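PDB 3LLZ: agglutinin alpha chain from Maclura pomifera, which binds D-galactose-containing glycans, notably the T-antigen disaccharide Gal-beta1,3-GalNAc, as a jacalin-family lectin. Local coordinates for residues Thr23-Leu28 against Thr79-Leu84; Tyr64-Ser69 against Thr85-Lys90; Gly7-Ile12 against Tyr32-Met37; Ile12-Phe17 against Pro53-Leu58. One frame throughout, in Å; residues are numbered along the deposited sequence.

Interaction 1. Residues Thr23-Leu28 against Thr79-Leu84; sequences TAIGGL and TVIRSL
A24 and I25 form a small double bump that presses into the bend of the backbone between V80 and L84. The methyl CB of A24 enters the first hollow, meeting V80 CG2 at 3.6 Å and lying against I81 O and R82 CA. I25 fills the next hollow. Its CG1, set anti to the carbonyl carbon (chi1 -60°), reaches between I81 CG2 at 3.9 Å and L84 CD1 at 4.0 Å. Between these plugs a single backbone bond pins the chains, I25 N to I81 O, 3.0 Å and nearly straight. At the outer end R82 bends at chi3 and brings the side of its guanidinium up to a carbonyl: NE and NH2 both donate to T23 O, at 2.9 and 3.0 Å, and the acceptor lies in the guanidinium plane. T23 O is thus gripped twice, which fixes the rotation of the arginine end. The strand segments run almost perpendicular, at 86°, and belong to different sheets. F17, L124 and F127 complete the apolar surroundings, while the side chain of V80 lies about 4 Å from the bound GalNAc. This is a corner between two sheets of the jacalin-type beta-prism, beside its sugar site.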
loop_
_atom_site.group_PDB
_atom_site.type_symbol
_atom_site.label_atom_id
_atom_site.label_comp_id
_atom_site.label_asym_id
_atom_site.label_seq_id
_atom_site.Cartn_x
_atom_site.Cartn_y
_atom_site.Cartn_z
ATOM N N THR A 23 -33.904 -17.317 7.736
ATOM C CA THR A 23 -32.791 -18.067 7.167
ATOM C C THR A 23 -31.442 -17.360 7.242
ATOM O O THR A 23 -30.745 -17.452 8.251
ATOM C CB THR A 23 -33.078 -18.455 5.699
ATOM O OG1 THR A 23 -33.417 -17.285 4.946
ATOM C CG2 THR A 23 -34.233 -19.446 5.632
ATOM N N ALA A 24 -31.075 -16.655 6.177
ATOM C CA ALA A 24 -29.786 -15.975 6.151
ATOM C C ALA A 24 -29.721 -14.869 5.112
ATOM O O ALA A 24 -30.735 -14.470 4.538
ATOM C CB ALA A 24 -28.682 -16.993 5.890
ATOM N N ILE A 25 -28.508 -14.373 4.879
ATOM C CA ILE A 25 -28.287 -13.321 3.898
ATOM C C ILE A 25 -28.422 -13.913 2.501
ATOM O O ILE A 25 -28.009 -15.053 2.258
ATOM C CB ILE A 25 -26.869 -12.707 4.051
ATOM C CG1 ILE A 25 -26.703 -12.114 5.454
ATOM C CG2 ILE A 25 -26.633 -11.639 2.985
ATOM C CD1 ILE A 25 -27.721 -11.045 5.806
ATOM N N GLY A 26 -29.001 -13.134 1.593
ATOM C CA GLY A 26 -29.171 -13.581 0.224
ATOM C C GLY A 26 -28.171 -12.930 -0.716
ATOM O O GLY A 26 -26.970 -12.920 -0.446
ATOM N N GLY A 27 -28.670 -12.377 -1.820
ATOM C CA GLY A 27 -27.796 -11.743 -2.789
ATOM C C GLY A 27 -27.296 -10.378 -2.364
ATOM O O GLY A 27 -27.762 -9.810 -1.375
ATOM N N LEU A 28 -26.335 -9.849 -3.114
ATOM C CA LEU A 28 -25.793 -8.537 -2.807
ATOM C C LEU A 28 -25.194 -7.873 -4.038
ATOM O O LEU A 28 -24.705 -8.540 -4.955
ATOM C CB LEU A 28 -24.756 -8.644 -1.689
ATOM C CG LEU A 28 -23.415 -9.322 -1.940
ATOM C CD1 LEU A 28 -22.461 -8.332 -2.585
ATOM C CD2 LEU A 28 -22.834 -9.793 -0.614
ATOM N N THR A 79 -23.255 -24.016 5.670
ATOM C CA THR A 79 -22.699 -22.987 6.546
ATOM C C THR A 79 -22.709 -21.686 5.760
ATOM O O THR A 79 -22.019 -21.557 4.750
ATOM C CB THR A 79 -21.257 -23.323 6.965
ATOM O OG1 THR A 79 -21.238 -24.590 7.634
ATOM C CG2 THR A 79 -20.721 -22.255 7.912
ATOM N N VAL A 80 -23.493 -20.724 6.227
ATOM C CA VAL A 80 -23.631 -19.457 5.527
ATOM C C VAL A 80 -23.618 -18.254 6.451
ATOM O O VAL A 80 -23.627 -18.393 7.676
ATOM C CB VAL A 80 -24.952 -19.428 4.725
ATOM C CG1 VAL A 80 -24.946 -20.530 3.675
ATOM C CG2 VAL A 80 -26.139 -19.598 5.673
ATOM N N ILE A 81 -23.580 -17.070 5.852
ATOM C CA ILE A 81 -23.603 -15.830 6.616
ATOM C C ILE A 81 -25.079 -15.576 6.895
ATOM O O ILE A 81 -25.864 -15.316 5.979
ATOM C CB ILE A 81 -22.993 -14.653 5.814
ATOM C CG1 ILE A 81 -21.505 -14.906 5.548
ATOM C CG2 ILE A 81 -23.134 -13.358 6.601
ATOM C CD1 ILE A 81 -21.213 -16.130 4.735
ATOM N N ARG A 82 -25.458 -15.670 8.165
ATOM C CA ARG A 82 -26.852 -15.493 8.546
ATOM C C ARG A 82 -27.244 -14.074 8.912
ATOM O O ARG A 82 -28.420 -13.720 8.858
ATOM C CB ARG A 82 -27.193 -16.429 9.702
ATOM C CG ARG A 82 -26.835 -17.880 9.437
ATOM C CD ARG A 82 -27.573 -18.797 10.388
ATOM N NE ARG A 82 -29.011 -18.752 10.144
ATOM C CZ ARG A 82 -29.917 -19.348 10.913
ATOM N NH1 ARG A 82 -29.533 -20.037 11.979
ATOM N NH2 ARG A 82 -31.206 -19.262 10.610
ATOM N N SER A 83 -26.263 -13.260 9.285
ATOM C CA SER A 83 -26.543 -11.885 9.660
ATOM C C SER A 83 -25.359 -10.978 9.364
ATOM O O SER A 83 -24.211 -11.425 9.353
ATOM C CB SER A 83 -26.888 -11.811 11.152
ATOM O OG SER A 83 -27.184 -10.485 11.544
ATOM N N LEU A 84 -25.658 -9.706 9.120
ATOM C CA LEU A 84 -24.643 -8.697 8.836
ATOM C C LEU A 84 -24.979 -7.364 9.483
ATOM O O LEU A 84 -26.145 -6.976 9.576
ATOM C CB LEU A 84 -24.504 -8.477 7.326
ATOM C CG LEU A 84 -23.790 -9.540 6.494
ATOM C CD1 LEU A 84 -23.966 -9.201 5.020
ATOM C CD2 LEU A 84 -22.312 -9.594 6.860
#

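Interaction 2. Residues Tyr64-Ser69 against Thr85-Lys90; sequences YIVEVS and TFKTNK
Y64 and N89 close the open end of an antiparallel beta hairpin, strands 65-75 and 78-88, of the jacalin-type beta-prism. Backbone hydrogen bonds do most of the joining. S69 pairs with T85 and E67 with K87 in hydrogen-bonded pairs, V68 facing F86 between them; then a classic bulge intervenes, where V66 N and E67 N both donate to K87 O, at 2.7 and 3.2 Å. Past the bulge the pairing shifts by one residue and I65 faces T88.

Apolar contacts lie on the buried side. I65 CD1 and V68 CG2 each come within 3.8 Å of F86 CD2, V68 running alongside the phenylalanine. I15 of strand 11-19 packs against both I65 and F86. At the bulge, V66 CG2 rests on K87 CG.

Polar groups finish the two ends. A water bridges S69 OG and T85 O. The N89 amide stacks on one face of the Y64 ring, their planes 23° apart, while its ND2 is held by the backbone of S62. N89 CG sits between its backbone N and carbonyl carbon (chi1 56°), which turns the amide back over the strand end, and N89 OD1 accepts from Y64 N at 2.8 Å.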
loop_
_atom_site.group_PDB
_atom_site.type_symbol
_atom_site.label_atom_id
_atom_site.label_comp_id
_atom_site.label_asym_id
_atom_site.label_seq_id
_atom_site.Cartn_x
_atom_site.Cartn_y
_atom_site.Cartn_z
ATOM N N TYR A 64 -17.907 6.406 5.915
ATOM C CA TYR A 64 -17.285 5.169 5.466
ATOM C C TYR A 64 -17.422 4.109 6.547
ATOM O O TYR A 64 -17.568 4.418 7.726
ATOM C CB TYR A 64 -15.803 5.391 5.142
ATOM C CG TYR A 64 -15.062 6.121 6.231
ATOM C CD1 TYR A 64 -15.112 7.511 6.319
ATOM C CD2 TYR A 64 -14.360 5.421 7.212
ATOM C CE1 TYR A 64 -14.486 8.188 7.358
ATOM C CE2 TYR A 64 -13.731 6.089 8.258
ATOM C CZ TYR A 64 -13.801 7.471 8.325
ATOM O OH TYR A 64 -13.203 8.135 9.370
ATOM N N ILE A 65 -17.372 2.855 6.127
ATOM C CA ILE A 65 -17.499 1.724 7.032
ATOM C C ILE A 65 -16.285 1.567 7.946
ATOM O O ILE A 65 -15.144 1.599 7.483
ATOM C CB ILE A 65 -17.691 0.435 6.209
ATOM C CG1 ILE A 65 -19.003 0.530 5.418
ATOM C CG2 ILE A 65 -17.674 -0.783 7.117
ATOM C CD1 ILE A 65 -19.171 -0.548 4.367
ATOM N N VAL A 66 -16.532 1.398 9.246
ATOM C CA VAL A 66 -15.443 1.211 10.199
ATOM C C VAL A 66 -15.479 -0.181 10.824
ATOM O O VAL A 66 -14.565 -0.573 11.547
ATOM C CB VAL A 66 -15.456 2.284 11.313
ATOM C CG1 VAL A 66 -15.294 3.668 10.695
ATOM C CG2 VAL A 66 -16.738 2.193 12.127
ATOM N N GLU A 67 -16.547 -0.925 10.554
ATOM C CA GLU A 67 -16.653 -2.291 11.052
ATOM C C GLU A 67 -17.750 -3.092 10.372
ATOM O O GLU A 67 -18.846 -2.588 10.130
ATOM C CB GLU A 67 -16.905 -2.331 12.567
ATOM C CG GLU A 67 -16.868 -3.763 13.117
ATOM C CD GLU A 67 -17.075 -3.856 14.618
ATOM O OE1 GLU A 67 -16.758 -2.887 15.336
ATOM O OE2 GLU A 67 -17.539 -4.918 15.085
ATOM N N VAL A 68 -17.428 -4.339 10.051
ATOM C CA VAL A 68 -18.391 -5.259 9.468
ATOM C C VAL A 68 -18.404 -6.429 10.438
ATOM O O VAL A 68 -17.348 -6.931 10.827
ATOM C CB VAL A 68 -17.961 -5.778 8.076
ATOM C CG1 VAL A 68 -18.985 -6.802 7.566
ATOM C CG2 VAL A 68 -17.850 -4.624 7.104
ATOM N N SER A 69 -19.593 -6.850 10.850
ATOM C CA SER A 69 -19.714 -7.967 11.774
ATOM C C SER A 69 -20.960 -8.749 11.410
ATOM O O SER A 69 -21.757 -8.312 10.582
ATOM C CB SER A 69 -19.806 -7.465 13.224
ATOM O OG SER A 69 -20.935 -6.629 13.421
ATOM N N THR A 85 -23.939 -6.671 9.930
ATOM C CA THR A 85 -24.077 -5.357 10.533
ATOM C C THR A 85 -22.954 -4.499 9.972
ATOM O O THR A 85 -21.795 -4.915 9.969
ATOM C CB THR A 85 -23.924 -5.407 12.062
ATOM O OG1 THR A 85 -24.973 -6.205 12.625
ATOM C CG2 THR A 85 -23.998 -4.002 12.647
ATOM N N PHE A 86 -23.297 -3.314 9.481
ATOM C CA PHE A 86 -22.297 -2.402 8.942
ATOM C C PHE A 86 -22.272 -1.129 9.771
ATOM O O PHE A 86 -23.240 -0.371 9.784
ATOM C CB PHE A 86 -22.596 -2.043 7.482
ATOM C CG PHE A 86 -22.421 -3.184 6.522
ATOM C CD1 PHE A 86 -23.476 -4.043 6.236
ATOM C CD2 PHE A 86 -21.192 -3.407 5.908
ATOM C CE1 PHE A 86 -23.311 -5.107 5.349
ATOM C CE2 PHE A 86 -21.015 -4.469 5.020
ATOM C CZ PHE A 86 -22.078 -5.320 4.740
ATOM N N LYS A 87 -21.166 -0.904 10.469
ATOM C CA LYS A 87 -21.014 0.289 11.286
ATOM C C LYS A 87 -20.141 1.292 10.542
ATOM O O LYS A 87 -19.069 0.939 10.051
ATOM C CB LYS A 87 -20.359 -0.070 12.622
ATOM C CG LYS A 87 -20.122 1.118 13.542
ATOM C CD LYS A 87 -19.404 0.687 14.812
ATOM C CE LYS A 87 -19.025 1.880 15.671
ATOM N NZ LYS A 87 -18.257 1.458 16.877
ATOM N N THR A 88 -20.606 2.532 10.434
ATOM C CA THR A 88 -19.812 3.560 9.772
ATOM C C THR A 88 -19.406 4.563 10.837
ATOM O O THR A 88 -19.738 4.398 12.009
ATOM C CB THR A 88 -20.600 4.300 8.669
ATOM O OG1 THR A 88 -21.596 5.143 9.261
ATOM C CG2 THR A 88 -21.272 3.302 7.738
ATOM N N ASN A 89 -18.678 5.595 10.434
ATOM C CA ASN A 89 -18.246 6.616 11.375
ATOM C C ASN A 89 -19.421 7.517 11.749
ATOM O O ASN A 89 -19.317 8.345 12.653
ATOM C CB ASN A 89 -17.107 7.442 10.764
ATOM C CG ASN A 89 -17.481 8.067 9.433
ATOM O OD1 ASN A 89 -18.064 7.414 8.567
ATOM N ND2 ASN A 89 -17.134 9.335 9.258
ATOM N N LYS A 90 -20.548 7.333 11.067
ATOM C CA LYS A 90 -21.736 8.141 11.323
ATOM C C LYS A 90 -22.871 7.391 12.018
ATOM O O LYS A 90 -23.586 7.967 12.841
ATOM C CB LYS A 90 -22.261 8.731 10.010
ATOM C CG LYS A 90 -21.283 9.646 9.288
ATOM C CD LYS A 90 -20.957 10.886 10.108
ATOM C CE LYS A 90 -20.085 11.849 9.316
ATOM N NZ LYS A 90 -20.743 12.277 8.046
HETATM O O HOH W 1 -20.370 -4.017 12.729
#

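Interaction 3. Residues Gly7-Ile12 against Tyr32-Met37; sequences GAYTGI and YDLNGM
The rings of Y9 and Y32 lie flat on each other where strands 11-19 and 25-34, an antiparallel hairpin of the jacalin-type beta-prism, reach their open end. This is an offset stack, with centroids 4.0 Å apart and planes only 11° from parallel. The two side chains arrive at about a right angle, which sets Y9 CD1 over the centre of the Y32 ring. Both hydroxyls are anchored on D6, Y9 OH on its backbone oxygen and Y32 OH on its carboxylate, so both rings are also held at their hydroxyl ends.

T10 and D33 make the polar half. A classic bulge at T10 and G11 opposite D33 brings the threonine hydroxyl to the carboxylate, and T10 N also bonds to D33 O. D33 extends with CG anti to its backbone N (chi1 172°), so that D33 OD1 takes T10 OG1 on its anti side and G36 N, at 3.0 Å, on its syn side. The latter bond is an Asx motif that leads into the type I' turn from L34 to M37; D33 OD2 pairs with R13. T10 OG1, having donated to D33 OD1 at 2.8 Å, accepts from N35 N at 2.8 Å.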
loop_
_atom_site.group_PDB
_atom_site.type_symbol
_atom_site.label_atom_id
_atom_site.label_comp_id
_atom_site.label_asym_id
_atom_site.label_seq_id
_atom_site.Cartn_x
_atom_site.Cartn_y
_atom_site.Cartn_z
ATOM N N GLY A 7 -13.325 -7.313 -7.015
ATOM C CA GLY A 7 -12.013 -6.716 -7.157
ATOM C C GLY A 7 -11.916 -5.480 -6.283
ATOM O O GLY A 7 -12.741 -5.278 -5.384
ATOM N N ALA A 8 -10.925 -4.634 -6.556
ATOM C CA ALA A 8 -10.709 -3.430 -5.767
ATOM C C ALA A 8 -11.089 -2.133 -6.468
ATOM O O ALA A 8 -10.963 -2.012 -7.688
ATOM C CB ALA A 8 -9.254 -3.365 -5.330
ATOM N N TYR A 9 -11.548 -1.167 -5.676
ATOM C CA TYR A 9 -11.950 0.142 -6.179
ATOM C C TYR A 9 -11.388 1.205 -5.239
ATOM O O TYR A 9 -10.431 0.936 -4.515
ATOM C CB TYR A 9 -13.481 0.222 -6.266
ATOM C CG TYR A 9 -14.064 -0.875 -7.130
ATOM C CD1 TYR A 9 -14.205 -2.174 -6.643
ATOM C CD2 TYR A 9 -14.397 -0.634 -8.461
ATOM C CE1 TYR A 9 -14.659 -3.211 -7.461
ATOM C CE2 TYR A 9 -14.852 -1.667 -9.290
ATOM C CZ TYR A 9 -14.978 -2.950 -8.782
ATOM O OH TYR A 9 -15.407 -3.977 -9.593
ATOM N N THR A 10 -11.949 2.410 -5.240
ATOM C CA THR A 10 -11.416 3.442 -4.353
ATOM C C THR A 10 -12.325 3.819 -3.186
ATOM O O THR A 10 -12.059 4.778 -2.467
ATOM C CB THR A 10 -11.034 4.718 -5.137
ATOM O OG1 THR A 10 -12.148 5.158 -5.916
ATOM C CG2 THR A 10 -9.856 4.435 -6.069
ATOM N N GLY A 11 -13.392 3.049 -2.988
ATOM C CA GLY A 11 -14.298 3.334 -1.892
ATOM C C GLY A 11 -15.650 2.679 -2.080
ATOM O O GLY A 11 -15.877 1.985 -3.069
ATOM N N ILE A 12 -16.544 2.896 -1.123
ATOM C CA ILE A 12 -17.886 2.325 -1.191
ATOM C C ILE A 12 -18.943 3.423 -1.130
ATOM O O ILE A 12 -18.898 4.290 -0.263
ATOM C CB ILE A 12 -18.147 1.359 -0.021
ATOM C CG1 ILE A 12 -17.112 0.233 -0.030
ATOM C CG2 ILE A 12 -19.561 0.791 -0.130
ATOM C CD1 ILE A 12 -17.277 -0.754 1.095
ATOM N N TYR A 32 -19.523 0.842 -5.904
ATOM C CA TYR A 32 -18.250 1.353 -5.428
ATOM C C TYR A 32 -18.007 2.748 -5.933
ATOM O O TYR A 32 -18.760 3.273 -6.758
ATOM C CB TYR A 32 -17.110 0.483 -5.959
ATOM C CG TYR A 32 -17.142 -0.941 -5.488
ATOM C CD1 TYR A 32 -16.596 -1.293 -4.257
ATOM C CD2 TYR A 32 -17.742 -1.937 -6.254
ATOM C CE1 TYR A 32 -16.648 -2.599 -3.797
ATOM C CE2 TYR A 32 -17.800 -3.249 -5.803
ATOM C CZ TYR A 32 -17.253 -3.572 -4.570
ATOM O OH TYR A 32 -17.333 -4.861 -4.101
ATOM N N ASP A 33 -16.953 3.357 -5.407
ATOM C CA ASP A 33 -16.535 4.642 -5.914
ATOM C C ASP A 33 -15.335 4.223 -6.740
ATOM O O ASP A 33 -14.533 3.391 -6.305
ATOM C CB ASP A 33 -16.061 5.601 -4.825
ATOM C CG ASP A 33 -15.449 6.869 -5.411
ATOM O OD1 ASP A 33 -14.205 6.959 -5.513
ATOM O OD2 ASP A 33 -16.219 7.767 -5.799
ATOM N N LEU A 34 -15.239 4.751 -7.950
ATOM C CA LEU A 34 -14.098 4.451 -8.796
ATOM C C LEU A 34 -13.552 5.796 -9.233
ATOM O O LEU A 34 -14.060 6.413 -10.171
ATOM C CB LEU A 34 -14.492 3.615 -10.016
ATOM C CG LEU A 34 -13.317 3.277 -10.948
ATOM C CD1 LEU A 34 -12.216 2.573 -10.160
ATOM C CD2 LEU A 34 -13.797 2.408 -12.098
ATOM N N ASN A 35 -12.538 6.257 -8.513
ATOM C CA ASN A 35 -11.893 7.528 -8.804
ATOM C C ASN A 35 -12.882 8.690 -8.888
ATOM O O ASN A 35 -12.835 9.499 -9.817
ATOM C CB ASN A 35 -11.097 7.388 -10.103
ATOM C CG ASN A 35 -10.106 6.240 -10.045
ATOM O OD1 ASN A 35 -10.100 5.352 -10.900
ATOM N ND2 ASN A 35 -9.269 6.245 -9.017
ATOM N N GLY A 36 -13.782 8.761 -7.912
ATOM C CA GLY A 36 -14.754 9.840 -7.873
ATOM C C GLY A 36 -16.072 9.590 -8.579
ATOM O O GLY A 36 -17.012 10.372 -8.424
ATOM N N MET A 37 -16.154 8.516 -9.355
ATOM C CA MET A 37 -17.382 8.196 -10.074
ATOM C C MET A 37 -18.056 6.977 -9.463
ATOM O O MET A 37 -17.386 6.050 -9.013
ATOM C CB MET A 37 -17.092 7.869 -11.540
ATOM C CG MET A 37 -16.235 8.864 -12.291
ATOM S SD MET A 37 -16.023 8.323 -14.006
ATOM C CE MET A 37 -15.074 6.822 -13.775
#

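Interaction 4. Residues Ile12-Phe17 against Pro53-Leu58; sequences IREINF and PVKISL
Strand 52-57 forms one edge of a four-stranded antiparallel sheet of the jacalin-type beta-prism, and its neighbour there is strand 11-19. The two run at 172° to each other in regular register. I15 with I56 and F17 with V54 are the hydrogen-bonded pairs, each joined by two backbone bonds, such as I56 N to I15 O at 2.8 Å; E14 with S57 and N16 with K55 are the non-hydrogen-bonded pairs between and beside them. L58 N extends the pairing to R13 O.

The face carrying I15, F17, V54 and I56 is apolar. V54 CG1 lies over the face of the F17 ring, though its closeness in the model is doubtful, while I56 CD1 approaches the same ring in its plane, 3.9 Å from F17 CE2. Y96 meets F17 edge to face, and F86 and I65 of the neighbouring sheet pack on I15, drawing this side into the core. L58 CD1 closes the far end against I12 CG2.

The opposite face carries charge. K55 bends at chi3 (58°) and chi4 to curl back across N16, bringing NZ within 2.8 Å of E14 OE2 in a salt bridge, approached from above the carboxylate plane. N16 ND2 donates to the anti lone pair of E14 OE2 at 2.8 Å, with that oxygen in the plane of the N16 amide; a weak bond from K55 NZ to N16 OD1 completes the triangle.

Two donors, one of them cationic, thus converge on E14 OE2, which would probably favour the ionised glutamate and keeps the amide of N16 turned with its nitrogen toward that carboxylate.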
loop_
_atom_site.group_PDB
_atom_site.type_symbol
_atom_site.label_atom_id
_atom_site.label_comp_id
_atom_site.label_asym_id
_atom_site.label_seq_id
_atom_site.Cartn_x
_atom_site.Cartn_y
_atom_site.Cartn_z
ATOM N N ILE A 12 -16.544 2.896 -1.123
ATOM C CA ILE A 12 -17.886 2.325 -1.191
ATOM C C ILE A 12 -18.943 3.423 -1.130
ATOM O O ILE A 12 -18.898 4.290 -0.263
ATOM C CB ILE A 12 -18.147 1.359 -0.021
ATOM C CG1 ILE A 12 -17.112 0.233 -0.030
ATOM C CG2 ILE A 12 -19.561 0.791 -0.130
ATOM C CD1 ILE A 12 -17.277 -0.754 1.095
ATOM N N ARG A 13 -19.894 3.379 -2.055
ATOM C CA ARG A 13 -20.961 4.373 -2.091
ATOM C C ARG A 13 -22.291 3.795 -1.626
ATOM O O ARG A 13 -23.053 4.462 -0.929
ATOM C CB ARG A 13 -21.105 4.943 -3.503
ATOM C CG ARG A 13 -20.053 5.981 -3.855
ATOM C CD ARG A 13 -20.039 6.278 -5.348
ATOM N NE ARG A 13 -19.117 7.361 -5.687
ATOM C CZ ARG A 13 -19.356 8.651 -5.475
ATOM N NH1 ARG A 13 -20.498 9.039 -4.920
ATOM N NH2 ARG A 13 -18.451 9.559 -5.817
ATOM N N GLU A 14 -22.566 2.552 -2.003
ATOM C CA GLU A 14 -23.816 1.920 -1.614
ATOM C C GLU A 14 -23.701 0.404 -1.556
ATOM O O GLU A 14 -22.968 -0.211 -2.332
ATOM C CB GLU A 14 -24.913 2.313 -2.603
ATOM C CG GLU A 14 -26.294 1.780 -2.278
ATOM C CD GLU A 14 -27.349 2.320 -3.223
ATOM O OE1 GLU A 14 -27.476 3.557 -3.319
ATOM O OE2 GLU A 14 -28.051 1.510 -3.867
ATOM N N ILE A 15 -24.427 -0.197 -0.620
ATOM C CA ILE A 15 -24.434 -1.646 -0.484
ATOM C C ILE A 15 -25.877 -2.118 -0.409
ATOM O O ILE A 15 -26.613 -1.737 0.498
ATOM C CB ILE A 15 -23.700 -2.120 0.786
ATOM C CG1 ILE A 15 -22.238 -1.669 0.747
ATOM C CG2 ILE A 15 -23.780 -3.636 0.887
ATOM C CD1 ILE A 15 -21.433 -2.093 1.960
ATOM N N ASN A 16 -26.281 -2.932 -1.376
ATOM C CA ASN A 16 -27.635 -3.463 -1.391
ATOM C C ASN A 16 -27.549 -4.969 -1.219
ATOM O O ASN A 16 -26.757 -5.633 -1.888
ATOM C CB ASN A 16 -28.328 -3.127 -2.710
ATOM C CG ASN A 16 -28.298 -1.647 -3.018
ATOM O OD1 ASN A 16 -28.520 -0.814 -2.139
ATOM N ND2 ASN A 16 -28.025 -1.309 -4.271
ATOM N N PHE A 17 -28.343 -5.510 -0.306
ATOM C CA PHE A 17 -28.337 -6.946 -0.092
ATOM C C PHE A 17 -29.666 -7.430 0.457
ATOM O O PHE A 17 -30.479 -6.637 0.936
ATOM C CB PHE A 17 -27.178 -7.354 0.828
ATOM C CG PHE A 17 -27.288 -6.839 2.239
ATOM C CD1 PHE A 17 -27.886 -7.609 3.231
ATOM C CD2 PHE A 17 -26.756 -5.599 2.584
ATOM C CE1 PHE A 17 -27.951 -7.158 4.550
ATOM C CE2 PHE A 17 -26.816 -5.138 3.902
ATOM C CZ PHE A 17 -27.414 -5.922 4.885
ATOM N N PRO A 53 -35.154 -6.742 1.045
ATOM C CA PRO A 53 -33.928 -6.031 0.671
ATOM C C PRO A 53 -33.612 -4.826 1.548
ATOM O O PRO A 53 -34.499 -4.214 2.143
ATOM C CB PRO A 53 -34.191 -5.615 -0.779
ATOM C CG PRO A 53 -35.247 -6.579 -1.242
ATOM C CD PRO A 53 -36.143 -6.638 -0.037
ATOM N N VAL A 54 -32.330 -4.498 1.623
ATOM C CA VAL A 54 -31.866 -3.353 2.385
ATOM C C VAL A 54 -30.886 -2.615 1.488
ATOM O O VAL A 54 -30.033 -3.231 0.851
ATOM C CB VAL A 54 -31.151 -3.775 3.686
ATOM C CG1 VAL A 54 -30.133 -4.847 3.391
ATOM C CG2 VAL A 54 -30.480 -2.566 4.328
ATOM N N LYS A 55 -31.031 -1.298 1.423
ATOM C CA LYS A 55 -30.155 -0.478 0.603
ATOM C C LYS A 55 -29.451 0.533 1.494
ATOM O O LYS A 55 -30.076 1.461 2.009
ATOM C CB LYS A 55 -30.964 0.249 -0.474
ATOM C CG LYS A 55 -31.626 -0.670 -1.492
ATOM C CD LYS A 55 -32.510 0.112 -2.459
ATOM C CE LYS A 55 -31.727 1.182 -3.209
ATOM N NZ LYS A 55 -30.653 0.605 -4.064
ATOM N N ILE A 56 -28.151 0.335 1.686
ATOM C CA ILE A 56 -27.359 1.235 2.511
ATOM C C ILE A 56 -26.670 2.257 1.616
ATOM O O ILE A 56 -25.731 1.922 0.894
ATOM C CB ILE A 56 -26.275 0.470 3.304
ATOM C CG1 ILE A 56 -26.927 -0.563 4.221
ATOM C CG2 ILE A 56 -25.439 1.454 4.122
ATOM C CD1 ILE A 56 -25.935 -1.442 4.959
ATOM N N SER A 57 -27.148 3.497 1.659
ATOM C CA SER A 57 -26.575 4.573 0.858
ATOM C C SER A 57 -25.657 5.411 1.735
ATOM O O SER A 57 -26.119 6.208 2.548
ATOM C CB SER A 57 -27.685 5.456 0.280
ATOM O OG SER A 57 -28.520 4.717 -0.592
ATOM N N LEU A 58 -24.353 5.230 1.565
ATOM C CA LEU A 58 -23.374 5.962 2.357
ATOM C C LEU A 58 -23.142 7.368 1.837
ATOM O O LEU A 58 -23.123 7.597 0.627
ATOM C CB LEU A 58 -22.039 5.218 2.365
ATOM C CG LEU A 58 -22.066 3.776 2.869
ATOM C CD1 LEU A 58 -20.661 3.207 2.817
ATOM C CD2 LEU A 58 -22.606 3.730 4.291
#

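Overall arrangement
Together the four contacts illustrate how a beta-prism is held within and between its sheets. Interactions 3 and 4 lie in one sheet, sharing strand 11-19 and residue I12, with centres 14 Å apart; the R13-D33 salt bridge joins them directly. Interaction 2 belongs to a second sheet, yet sits only 12 Å from interaction 4, because I65 and F86 meet I15 and F17 in the core. Interaction 1 spans these two sheets. Along the chain, the segments of interactions 3 and 4 alternate, both close before interaction 2 opens, and interaction 1 crosses all the others. Interaction 1 lies near the sugar; the centre of interaction 3, where another subunit packs, is about 24 Å from that of interaction 1.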